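Alanine dehydrogenase (Archaeoglobus fulgidus, PDB 1OMO) catalyses the NAD-dependent oxidative deamination of L-alanine to pyruvate and the reverse reductive amination, working as a homodimer. Local coordinates at residues H212-G217 with T286-T291; K235-D240 with D263-I268; F128-C133 with V190-T195; Q224-E229 with G247-V252. All blocks are in the same frame, centred on the assembly; numbering follows the deposited sequence.

Contact 1: H212-G217 with T286-T291; sequences HINAIG and TIFDST. With NAD (nicotinamide-adenine-dinucleotide), chain D.
Ile213 and Ala215 trade backbone bonds with Thr286, Phe288 and Ser290, the ladder of two parallel strands whose local axes differ by only 14°. Ile213 N donates to Thr286 O, Phe288 N returns a nearly straight bond of 2.9 Å to Ile213 O, and Ala215 N follows to Phe288 O. Beyond the strand ends the ladder runs one rung further, Ser290 N meeting Ala215 O at 3.2 Å.

The side-chain hydrogen bonds gather at His212. With CG anti to the backbone N (chi1 166°), its imidazole lies alongside the Phe288 side chain and turns His212 ND1 to Thr286 OG1, 3.0 Å away near the ring plane. At the other ring nitrogen, His212 NE2 donates to Asn214 OD1 over 2.7 Å, in the ring plane but from above the amide carbonyl plane. Two bonds thus fix the rotation of this buried ring; a leucine here would probably leave Thr286 OG1 and Asn214 OD1 without these partners.

Apolar packing fills the other face, where Ile213 and Ile287 run side by side with Ile213 CB 4.1 Å from Ile287 CG1. Near the cofactor Ile216 CD1 rests on Ser290 CB at 3.7 Å, and Ser290 O lies 3.2 Å from N7N of the NAD carboxamide.

In the parallel sheet, strand 212-215 lies between strands 190-193 and 285-289. Helix 102-120 covers the face of His212 and Phe288, while helix 228-232 covers that of Ile213 and Ile287.

Contact 2: K235-D240 with D263-I268; sequences KIVVDD and DVHATI
Lys235 lays its aliphatic chain over the ring of His265, a CH-pi contact in which Lys235 CE stands 3.8 Å from the ring centroid. The chain leaves the backbone extended and then bends at chi3 (-73°), which carries CE across the ring face while NZ continues to a salt bridge with Glu284 and a hydrogen bond with Gly278 O. Ala266 CB lies over the opposite face, toward the rim.

Further along, the valines use different branches. Val237 holds CG1 anti to its backbone nitrogen (chi1 175°), bringing that methyl to 4.1 Å from Ile268 CB. Val238 instead turns CG1 anti to its carbonyl carbon and meets Val264 CG1 at 3.8 Å, the two side chains about perpendicular. Ile236 reaches with CD1 to 3.5 Å from Asp263 O.

Three backbone bonds underlie this packing: His265 N to Ile236 O, Val238 N to Ala266 O, and Ile268 N to Val238 O, the last at 2.8 Å. A water links Ile236 N to Asp263 O at the start of the pairing; the strand axes are 33° apart.

The chemistry is divided: aliphatic branches, the lysine chain on the imidazole and backbone bonds hold the pair, while polar ends serve other partners. Asp239 binds Thr291 N and Gly292 N, and Thr267 caps the helix that follows, consistent with an edge strand that passes directly into helix 268-273.

Contact 3: F128-C133 with V190-T195; sequences FGFIGC and VLVTTT. With NAD (nicotinamide-adenine-dinucleotide), chain D.
Gly129 O accepts from Val192 N in an almost straight bond of 2.8 Å, and Thr194 N makes an equally short one to Ile131 O. Gly129 N to Val190 O and Ile131 N to Val192 O complete the parallel ladder.

Outward from it, two aromatic–valine pairs line one face. Val192 CG2 sits over the Phe130 ring, 4.1 Å from its centroid, and the CD2–CE2 side of Phe128 lies against Val190, with Phe128 CE2 3.6 Å from Val190 CB. The Phe128 ring swings beside its own backbone nitrogen (chi1 -70°), which lays it alongside Val190; with an alanine in place of this ring, a gap would probably open beside Val190 and Leu144 of helix 135-147. On the other face Ile131 CG1 meets Leu191 CD1 at 3.6 Å.

Past the strands, Gly132 adopts a positive phi of 108°, where a side chain would jam against the carbonyl O of Ile131 and run into Thr194 CG2. Thr195 CG2 approaches N3A of the NAD adenine to 3.5 Å, while Cys133 N is bonded to Asp157. A parallel strand running into a glycine turn at the dinucleotide, beside a second strand that ends at the cofactor, is characteristic of the Rossmann fold, and Gly132 is consistent with the first glycine of its GxGxxA sequence.

Contact 4: Q224-E229 with G247-V252; sequences QELDVE and GGEINV. With NA (sodium ion), chain C.
Glu225 and Leu226 present consecutive backbone amides to the carboxylate of Glu249, although the two loops come no nearer than 5.3 Å between CA atoms, those of Gln224 and Glu249.

Glu249 OE1 receives Glu225 N at 2.6 Å through its syn lone pair, whereas Glu249 OE2 is met by Leu226 N, also at 2.6 Å, from 41° out of the carboxylate plane. The Glu249 chain leaves with CG anti to the backbone nitrogen and folds at chi2 (53°), which turns the carboxylate back onto these amides.

The same carboxylate serves the sodium site. Glu225 OE1 binds the sodium ion at 2.4 Å and Glu249 OE1 at a looser 2.8 Å, with Ala218 completing the protein ligands. The two carboxylates, their planes 51° apart, keep their OE1 atoms 4.2 Å from each other, a like-charge proximity that the shared cation probably offsets. Glu225 OE2 accepts from Thr195 N, a bond that probably steadies the carboxylate while OE1 faces the sodium ion.

Beside this polar centre Gln224 crosses Val252 at about a right angle, Gln224 NE2 lying 3.6 Å from Val252 CG1. The type I turn from Gly248 to Asn251 is tightened by Asn251 ND2, which donates to Gly248 O over 2.8 Å.

Helix 228-232 starts from the Asp227 cap and helix 251-255 from this turn. Strand 212-215 lies against the contact, Ala215 touching Glu249 and Ile213 touching Leu226, while Asp289, on the adjacent strand 285-289, accepts from Glu249 N and Ile250 N.

Contacts 3, 1 and 2 follow one another across a single parallel sheet: Leu191 O bonds Asn214 N between contacts 3 and 1, and Ile287 O bonds Val237 N between contacts 1 and 2. Contacts 2 and 3 have centres about 19 Å apart, with nearest atoms about 11 Å apart. Contact 4 bridges the loops at the strand ends, its centre about 10 Å from that of contact 1 and about 15 Å from that of contact 3. NAD spans the C-terminal ends of the strands, adenine by contact 3 and nicotinamide by contact 1, while Asp239 of contact 2 has its side chain about 5 Å from NAD, nearest atoms compared.

Contact 1: H212-G217 with T286-T291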
# COMPACT_ATOMS: atom_id res chain seq x y z
N HIS A 212 30.22 -13.61 11.99
CA HIS A 212 29.26 -13.01 11.10
C HIS A 212 27.94 -12.95 11.87
O HIS A 212 27.47 -13.97 12.34
CB HIS A 212 29.00 -13.83 9.85
CG HIS A 212 27.79 -13.36 9.14
ND1 HIS A 212 27.70 -12.09 8.60
CD2 HIS A 212 26.54 -13.87 9.08
CE1 HIS A 212 26.46 -11.85 8.24
NE2 HIS A 212 25.73 -12.92 8.53
N ILE A 213 27.35 -11.77 11.97
CA ILE A 213 26.10 -11.63 12.71
C ILE A 213 24.90 -11.37 11.81
O ILE A 213 24.88 -10.41 11.01
CB ILE A 213 26.18 -10.47 13.72
CG1 ILE A 213 27.39 -10.62 14.62
CG2 ILE A 213 24.91 -10.44 14.60
CD1 ILE A 213 27.59 -9.41 15.53
N ASN A 214 23.90 -12.23 11.90
CA ASN A 214 22.69 -11.98 11.16
C ASN A 214 21.87 -11.22 12.20
O ASN A 214 21.40 -11.83 13.17
CB ASN A 214 22.00 -13.29 10.78
CG ASN A 214 22.33 -13.74 9.37
OD1 ASN A 214 23.03 -13.06 8.63
ND2 ASN A 214 21.83 -14.90 9.02
N ALA A 215 21.76 -9.90 12.05
CA ALA A 215 20.97 -9.09 13.00
C ALA A 215 19.57 -8.98 12.41
O ALA A 215 19.32 -8.14 11.54
CB ALA A 215 21.61 -7.72 13.16
N ILE A 216 18.65 -9.84 12.89
CA ILE A 216 17.28 -9.93 12.37
C ILE A 216 16.14 -9.27 13.17
O ILE A 216 15.16 -8.79 12.59
CB ILE A 216 16.82 -11.45 12.17
CG1 ILE A 216 17.91 -12.31 11.51
CG2 ILE A 216 15.59 -11.53 11.21
CD1 ILE A 216 18.23 -11.87 10.08
N GLY A 217 16.24 -9.30 14.50
CA GLY A 217 15.19 -8.79 15.34
C GLY A 217 14.69 -7.37 15.18
O GLY A 217 13.47 -7.15 15.19
N THR A 286 31.49 -9.25 10.53
CA THR A 286 30.51 -8.81 9.54
C THR A 286 29.11 -8.81 10.14
O THR A 286 28.81 -9.59 11.05
CB THR A 286 30.53 -9.70 8.23
OG1 THR A 286 30.48 -11.09 8.58
CG2 THR A 286 31.77 -9.40 7.38
N ILE A 287 28.27 -7.90 9.62
CA ILE A 287 26.91 -7.80 10.07
C ILE A 287 25.93 -7.64 8.90
O ILE A 287 26.14 -6.83 8.02
CB ILE A 287 26.64 -6.57 11.00
CG1 ILE A 287 27.32 -6.73 12.36
CG2 ILE A 287 25.11 -6.46 11.25
CD1 ILE A 287 27.22 -5.45 13.24
N PHE A 288 24.88 -8.45 8.91
CA PHE A 288 23.83 -8.32 7.93
C PHE A 288 22.62 -7.75 8.73
O PHE A 288 22.05 -8.42 9.59
CB PHE A 288 23.44 -9.66 7.31
CG PHE A 288 22.16 -9.59 6.49
CD1 PHE A 288 21.09 -10.44 6.75
CD2 PHE A 288 22.04 -8.68 5.45
CE1 PHE A 288 19.92 -10.39 5.98
CE2 PHE A 288 20.89 -8.63 4.68
CZ PHE A 288 19.82 -9.48 4.94
N ASP A 289 22.26 -6.50 8.44
CA ASP A 289 21.14 -5.79 9.04
C ASP A 289 19.90 -6.04 8.17
O ASP A 289 19.72 -5.43 7.11
CB ASP A 289 21.44 -4.30 9.08
CG ASP A 289 20.57 -3.57 10.07
OD1 ASP A 289 20.85 -2.40 10.34
OD2 ASP A 289 19.60 -4.17 10.58
N SER A 290 19.03 -6.93 8.64
CA SER A 290 17.85 -7.30 7.91
C SER A 290 16.58 -6.56 8.36
O SER A 290 16.27 -6.47 9.54
CB SER A 290 17.69 -8.82 8.04
OG SER A 290 16.49 -9.31 7.52
N THR A 291 15.86 -6.00 7.39
CA THR A 291 14.62 -5.32 7.71
C THR A 291 13.39 -5.91 7.04
O THR A 291 12.28 -5.64 7.48
CB THR A 291 14.66 -3.79 7.36
OG1 THR A 291 14.79 -3.61 5.94
CG2 THR A 291 15.83 -3.10 8.06
PA NAD D . 8.76 -14.48 18.74
O1A NAD D . 8.07 -13.68 19.79
O2A NAD D . 8.22 -15.88 18.41
O5B NAD D . 10.39 -14.68 18.86
C5B NAD D . 11.24 -13.78 19.69
C4B NAD D . 11.91 -14.67 20.77
O4B NAD D . 12.77 -13.70 21.52
C3B NAD D . 10.97 -15.26 21.93
O3B NAD D . 11.12 -16.73 22.04
C2B NAD D . 11.37 -14.51 23.22
O2B NAD D . 11.19 -15.11 24.45
C1B NAD D . 12.84 -14.10 22.86
N9A NAD D . 13.29 -12.92 23.53
C8A NAD D . 12.66 -11.72 23.83
N7A NAD D . 13.44 -10.86 24.44
C5A NAD D . 14.63 -11.42 24.59
C6A NAD D . 15.88 -10.94 25.18
N6A NAD D . 15.98 -9.76 25.72
N1A NAD D . 16.93 -11.84 25.12
C2A NAD D . 16.85 -13.08 24.58
N3A NAD D . 15.66 -13.59 24.00
C4A NAD D . 14.59 -12.71 24.02
O3 NAD D . 9.00 -13.75 17.26
PN NAD D . 9.66 -14.23 15.77
O1N NAD D . 10.31 -15.58 15.98
O2N NAD D . 8.63 -13.99 14.69
O5D NAD D . 10.87 -13.06 15.69
C5D NAD D . 10.26 -11.68 16.12
C4D NAD D . 11.20 -10.54 15.88
O4D NAD D . 11.60 -10.59 14.40
C3D NAD D . 10.60 -9.12 16.07
O3D NAD D . 11.61 -8.13 16.38
C2D NAD D . 9.95 -8.91 14.70
O2D NAD D . 9.39 -7.66 14.50
C1D NAD D . 11.16 -9.34 13.74
N1N NAD D . 10.89 -9.83 12.34
C2N NAD D . 11.72 -9.15 11.35
C3N NAD D . 11.64 -9.73 10.03
C7N NAD D . 12.56 -8.95 8.92
O7N NAD D . 12.24 -9.04 7.70
N7N NAD D . 13.66 -8.25 9.36
C4N NAD D . 10.87 -10.85 9.64
C5N NAD D . 10.10 -11.43 10.73
C6N NAD D . 10.12 -10.93 12.05
O HOH W 1 17.81 -5.91 11.89

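Contact 2: K235-D240 with D263-I268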
# COMPACT_ATOMS: atom_id res chain seq x y z
N LYS A 235 31.95 -4.56 9.53
CA LYS A 235 31.58 -4.26 8.16
C LYS A 235 30.06 -4.54 8.16
O LYS A 235 29.60 -5.70 8.26
CB LYS A 235 32.31 -5.18 7.19
CG LYS A 235 31.82 -5.04 5.76
CD LYS A 235 32.66 -5.89 4.79
CE LYS A 235 34.05 -5.28 4.54
NZ LYS A 235 35.00 -6.20 3.82
N ILE A 236 29.28 -3.48 8.08
CA ILE A 236 27.82 -3.60 8.11
C ILE A 236 27.23 -3.72 6.70
O ILE A 236 27.49 -2.91 5.84
CB ILE A 236 27.21 -2.36 8.81
CG1 ILE A 236 27.88 -2.14 10.17
CG2 ILE A 236 25.69 -2.56 9.01
CD1 ILE A 236 27.49 -0.79 10.80
N VAL A 237 26.44 -4.74 6.48
CA VAL A 237 25.82 -4.91 5.19
C VAL A 237 24.30 -4.90 5.42
O VAL A 237 23.74 -5.81 6.04
CB VAL A 237 26.29 -6.23 4.51
CG1 VAL A 237 25.53 -6.50 3.18
CG2 VAL A 237 27.78 -6.10 4.18
N VAL A 238 23.64 -3.86 4.91
CA VAL A 238 22.22 -3.79 5.11
C VAL A 238 21.37 -4.38 3.98
O VAL A 238 21.84 -4.75 2.91
CB VAL A 238 21.71 -2.34 5.39
CG1 VAL A 238 22.58 -1.65 6.43
CG2 VAL A 238 21.69 -1.55 4.10
N ASP A 239 20.09 -4.43 4.29
CA ASP A 239 19.00 -4.90 3.48
C ASP A 239 18.69 -3.84 2.43
O ASP A 239 18.70 -4.05 1.22
CB ASP A 239 17.77 -4.94 4.38
CG ASP A 239 17.09 -6.19 4.24
OD1 ASP A 239 16.08 -6.40 4.91
OD2 ASP A 239 17.61 -6.98 3.43
N ASP A 240 18.34 -2.69 2.97
CA ASP A 240 17.95 -1.55 2.21
C ASP A 240 18.46 -0.45 3.07
O ASP A 240 18.16 -0.40 4.26
CB ASP A 240 16.43 -1.51 2.15
CG ASP A 240 15.93 -0.25 1.52
OD1 ASP A 240 15.72 -0.26 0.30
OD2 ASP A 240 15.77 0.76 2.24
N ASP A 263 29.64 4.47 7.52
CA ASP A 263 29.81 3.29 8.32
C ASP A 263 29.06 2.09 7.75
O ASP A 263 29.18 0.96 8.26
CB ASP A 263 29.38 3.56 9.76
CG ASP A 263 30.26 4.61 10.44
OD1 ASP A 263 29.84 5.78 10.54
OD2 ASP A 263 31.39 4.25 10.84
N VAL A 264 28.27 2.30 6.71
CA VAL A 264 27.57 1.18 6.12
C VAL A 264 28.38 0.83 4.89
O VAL A 264 28.61 1.67 4.01
CB VAL A 264 26.12 1.50 5.71
CG1 VAL A 264 25.53 0.33 4.95
CG2 VAL A 264 25.28 1.75 6.94
N HIS A 265 28.81 -0.42 4.82
CA HIS A 265 29.64 -0.86 3.72
C HIS A 265 28.94 -1.12 2.38
O HIS A 265 29.44 -0.74 1.32
CB HIS A 265 30.42 -2.12 4.14
CG HIS A 265 31.27 -2.69 3.05
ND1 HIS A 265 31.24 -4.02 2.69
CD2 HIS A 265 32.12 -2.09 2.19
CE1 HIS A 265 32.03 -4.21 1.66
NE2 HIS A 265 32.58 -3.06 1.33
N ALA A 266 27.79 -1.78 2.42
CA ALA A 266 27.09 -2.10 1.19
C ALA A 266 25.71 -2.64 1.53
O ALA A 266 25.39 -2.81 2.69
CB ALA A 266 27.89 -3.17 0.45
N THR A 267 24.89 -2.88 0.51
CA THR A 267 23.58 -3.51 0.70
C THR A 267 23.91 -4.96 0.30
O THR A 267 24.91 -5.21 -0.37
CB THR A 267 22.50 -2.99 -0.27
OG1 THR A 267 22.88 -3.30 -1.61
CG2 THR A 267 22.31 -1.48 -0.14
N ILE A 268 23.10 -5.91 0.71
CA ILE A 268 23.39 -7.30 0.36
C ILE A 268 23.30 -7.54 -1.16
O ILE A 268 24.00 -8.41 -1.69
CB ILE A 268 22.44 -8.25 1.15
CG1 ILE A 268 22.84 -9.70 0.94
CG2 ILE A 268 20.99 -8.00 0.73
CD1 ILE A 268 24.29 -9.95 1.18
O HOH W 2 30.53 -1.20 7.86

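Contact 3: F128-C133 with V190-T195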
# COMPACT_ATOMS: atom_id res chain seq x y z
N PHE A 128 27.20 -22.14 15.52
CA PHE A 128 26.13 -21.19 15.30
C PHE A 128 25.45 -20.83 16.59
O PHE A 128 24.94 -21.70 17.28
CB PHE A 128 25.10 -21.76 14.32
CG PHE A 128 25.62 -21.87 12.91
CD1 PHE A 128 26.61 -22.81 12.57
CD2 PHE A 128 25.18 -20.99 11.93
CE1 PHE A 128 27.15 -22.86 11.28
CE2 PHE A 128 25.73 -21.04 10.64
CZ PHE A 128 26.71 -21.98 10.32
N GLY A 129 25.45 -19.54 16.90
CA GLY A 129 24.79 -19.05 18.09
C GLY A 129 23.48 -18.32 17.80
O GLY A 129 23.36 -17.56 16.83
N PHE A 130 22.47 -18.56 18.63
CA PHE A 130 21.19 -17.93 18.48
C PHE A 130 20.77 -17.15 19.74
O PHE A 130 20.66 -17.71 20.85
CB PHE A 130 20.12 -18.96 18.14
CG PHE A 130 20.29 -19.59 16.79
CD1 PHE A 130 21.27 -20.58 16.58
CD2 PHE A 130 19.49 -19.21 15.71
CE1 PHE A 130 21.45 -21.17 15.32
CE2 PHE A 130 19.65 -19.80 14.43
CZ PHE A 130 20.63 -20.78 14.25
N ILE A 131 20.58 -15.85 19.58
CA ILE A 131 20.10 -15.02 20.67
C ILE A 131 18.63 -14.83 20.29
O ILE A 131 18.32 -14.06 19.38
CB ILE A 131 20.78 -13.65 20.69
CG1 ILE A 131 22.30 -13.82 20.76
CG2 ILE A 131 20.28 -12.86 21.86
CD1 ILE A 131 22.75 -14.67 21.94
N GLY A 132 17.75 -15.55 20.98
CA GLY A 132 16.33 -15.51 20.70
C GLY A 132 16.01 -16.85 20.05
O GLY A 132 16.64 -17.24 19.06
N CYS A 133 15.04 -17.58 20.58
CA CYS A 133 14.70 -18.89 20.04
C CYS A 133 13.23 -19.01 19.70
O CYS A 133 12.62 -20.05 19.92
CB CYS A 133 15.12 -20.01 21.01
SG CYS A 133 16.92 -20.07 21.39
N VAL A 190 28.96 -17.70 13.47
CA VAL A 190 27.76 -17.07 12.91
C VAL A 190 26.79 -16.89 14.09
O VAL A 190 26.40 -17.87 14.74
CB VAL A 190 27.10 -17.98 11.81
CG1 VAL A 190 25.79 -17.36 11.30
CG2 VAL A 190 28.10 -18.16 10.64
N LEU A 191 26.43 -15.64 14.37
CA LEU A 191 25.53 -15.30 15.46
C LEU A 191 24.22 -14.71 14.88
O LEU A 191 24.26 -13.71 14.17
CB LEU A 191 26.22 -14.28 16.39
CG LEU A 191 25.44 -13.65 17.56
CD1 LEU A 191 25.02 -14.73 18.58
CD2 LEU A 191 26.30 -12.58 18.26
N VAL A 192 23.10 -15.35 15.18
CA VAL A 192 21.78 -14.95 14.71
C VAL A 192 20.97 -14.27 15.84
O VAL A 192 20.49 -14.97 16.73
CB VAL A 192 20.97 -16.20 14.29
CG1 VAL A 192 19.63 -15.79 13.73
CG2 VAL A 192 21.77 -17.04 13.31
N THR A 193 20.81 -12.95 15.83
CA THR A 193 20.03 -12.29 16.88
C THR A 193 18.60 -12.12 16.37
O THR A 193 18.36 -11.53 15.35
CB THR A 193 20.63 -10.94 17.29
OG1 THR A 193 20.51 -10.03 16.21
CG2 THR A 193 22.13 -11.12 17.68
N THR A 194 17.64 -12.62 17.12
CA THR A 194 16.28 -12.64 16.64
C THR A 194 15.25 -12.10 17.65
O THR A 194 14.05 -12.43 17.59
CB THR A 194 16.03 -14.12 16.25
OG1 THR A 194 15.37 -14.20 14.99
CG2 THR A 194 15.32 -14.84 17.26
N THR A 195 15.70 -11.24 18.56
CA THR A 195 14.82 -10.71 19.59
C THR A 195 14.19 -9.37 19.23
O THR A 195 14.66 -8.69 18.33
CB THR A 195 15.57 -10.51 20.94
OG1 THR A 195 16.34 -9.30 20.88
CG2 THR A 195 16.54 -11.67 21.21
PA NAD D . 8.76 -14.48 18.74
O1A NAD D . 8.07 -13.68 19.79
O2A NAD D . 8.22 -15.88 18.41
O5B NAD D . 10.39 -14.68 18.86
C5B NAD D . 11.24 -13.78 19.69
C4B NAD D . 11.91 -14.67 20.77
O4B NAD D . 12.77 -13.70 21.52
C3B NAD D . 10.97 -15.26 21.93
O3B NAD D . 11.12 -16.73 22.04
C2B NAD D . 11.37 -14.51 23.22
O2B NAD D . 11.19 -15.11 24.45
C1B NAD D . 12.84 -14.10 22.86
N9A NAD D . 13.29 -12.92 23.53
C8A NAD D . 12.66 -11.72 23.83
N7A NAD D . 13.44 -10.86 24.44
C5A NAD D . 14.63 -11.42 24.59
C6A NAD D . 15.88 -10.94 25.18
N6A NAD D . 15.98 -9.76 25.72
N1A NAD D . 16.93 -11.84 25.12
C2A NAD D . 16.85 -13.08 24.58
N3A NAD D . 15.66 -13.59 24.00
C4A NAD D . 14.59 -12.71 24.02
O3 NAD D . 9.00 -13.75 17.26
PN NAD D . 9.66 -14.23 15.77
O1N NAD D . 10.31 -15.58 15.98
O2N NAD D . 8.63 -13.99 14.69
O5D NAD D . 10.87 -13.06 15.69
C5D NAD D . 10.26 -11.68 16.12
C4D NAD D . 11.20 -10.54 15.88
O4D NAD D . 11.60 -10.59 14.40
C3D NAD D . 10.60 -9.12 16.07
O3D NAD D . 11.61 -8.13 16.38
C2D NAD D . 9.95 -8.91 14.70
O2D NAD D . 9.39 -7.66 14.50
C1D NAD D . 11.16 -9.34 13.74
N1N NAD D . 10.89 -9.83 12.34
C2N NAD D . 11.72 -9.15 11.35
C3N NAD D . 11.64 -9.73 10.03
C7N NAD D . 12.56 -8.95 8.92
O7N NAD D . 12.24 -9.04 7.70
N7N NAD D . 13.66 -8.25 9.36
C4N NAD D . 10.87 -10.85 9.64
C5N NAD D . 10.10 -11.43 10.73
C6N NAD D . 10.12 -10.93 12.05

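Contact 4: Q224-E229 with G247-V252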
# COMPACT_ATOMS: atom_id res chain seq x y z
N GLN A 224 16.62 -2.33 18.85
CA GLN A 224 18.08 -2.43 18.83
C GLN A 224 18.57 -3.64 19.63
O GLN A 224 18.25 -3.76 20.81
CB GLN A 224 18.65 -1.17 19.45
CG GLN A 224 20.15 -1.24 19.78
CD GLN A 224 20.58 -0.10 20.70
OE1 GLN A 224 20.10 0.02 21.83
NE2 GLN A 224 21.46 0.75 20.22
N GLU A 225 19.36 -4.53 19.02
CA GLU A 225 19.85 -5.71 19.75
C GLU A 225 21.35 -5.75 20.04
O GLU A 225 21.81 -6.55 20.89
CB GLU A 225 19.54 -7.00 18.99
CG GLU A 225 18.12 -7.19 18.58
CD GLU A 225 17.94 -8.50 17.82
OE1 GLU A 225 18.11 -8.51 16.58
OE2 GLU A 225 17.66 -9.52 18.46
N LEU A 226 22.11 -4.91 19.35
CA LEU A 226 23.55 -4.93 19.49
C LEU A 226 24.18 -3.75 20.15
O LEU A 226 23.79 -2.61 19.90
CB LEU A 226 24.20 -5.10 18.11
CG LEU A 226 24.55 -6.51 17.61
CD1 LEU A 226 23.47 -7.50 17.92
CD2 LEU A 226 24.83 -6.47 16.12
N ASP A 227 25.15 -4.06 21.01
CA ASP A 227 25.98 -3.08 21.70
C ASP A 227 26.43 -2.26 20.52
O ASP A 227 26.92 -2.81 19.56
CB ASP A 227 27.23 -3.78 22.31
CG ASP A 227 28.15 -2.82 23.12
OD1 ASP A 227 28.11 -1.60 22.91
OD2 ASP A 227 28.93 -3.31 23.96
N VAL A 228 26.29 -0.95 20.58
CA VAL A 228 26.72 -0.12 19.47
C VAL A 228 28.22 -0.28 19.18
O VAL A 228 28.65 -0.09 18.04
CB VAL A 228 26.36 1.34 19.75
CG1 VAL A 228 26.97 2.23 18.73
CG2 VAL A 228 24.84 1.52 19.67
N GLU A 229 29.03 -0.64 20.18
CA GLU A 229 30.47 -0.79 19.94
C GLU A 229 30.75 -1.91 18.93
O GLU A 229 31.83 -1.95 18.34
CB GLU A 229 31.22 -1.10 21.25
CG GLU A 229 31.34 0.08 22.25
CD GLU A 229 32.21 1.24 21.75
OE1 GLU A 229 33.26 0.97 21.13
OE2 GLU A 229 31.87 2.42 22.00
N GLY A 247 14.45 1.66 10.86
CA GLY A 247 14.13 0.63 11.82
C GLY A 247 15.00 -0.62 11.91
O GLY A 247 14.62 -1.56 12.61
N GLY A 248 16.13 -0.66 11.23
CA GLY A 248 17.00 -1.84 11.30
C GLY A 248 17.89 -1.88 12.54
O GLY A 248 17.77 -1.04 13.40
N GLU A 249 18.79 -2.85 12.64
CA GLU A 249 19.64 -2.92 13.82
C GLU A 249 20.42 -1.61 13.99
O GLU A 249 20.75 -1.23 15.14
CB GLU A 249 20.58 -4.13 13.72
CG GLU A 249 21.66 -4.27 14.83
CD GLU A 249 21.10 -4.21 16.24
OE1 GLU A 249 19.99 -4.73 16.47
OE2 GLU A 249 21.78 -3.65 17.12
N ILE A 250 20.71 -0.91 12.90
CA ILE A 250 21.46 0.34 13.05
C ILE A 250 20.63 1.60 13.33
O ILE A 250 21.22 2.67 13.48
CB ILE A 250 22.31 0.67 11.80
CG1 ILE A 250 21.41 1.18 10.68
CG2 ILE A 250 23.00 -0.57 11.28
CD1 ILE A 250 22.20 1.67 9.49
N ASN A 251 19.29 1.52 13.41
CA ASN A 251 18.52 2.77 13.57
C ASN A 251 18.87 3.69 14.76
O ASN A 251 19.09 4.88 14.55
CB ASN A 251 16.99 2.50 13.46
CG ASN A 251 16.34 2.06 14.76
OD1 ASN A 251 15.92 2.89 15.58
ND2 ASN A 251 16.23 0.75 14.94
N VAL A 252 18.97 3.13 15.96
CA VAL A 252 19.31 3.91 17.18
C VAL A 252 20.69 4.56 17.04
O VAL A 252 20.87 5.75 17.32
CB VAL A 252 19.27 2.98 18.47
CG1 VAL A 252 19.62 3.77 19.74
CG2 VAL A 252 17.88 2.39 18.63
NA NA C . 18.53 -6.64 15.10
O HOH W 3 21.97 0.68 16.79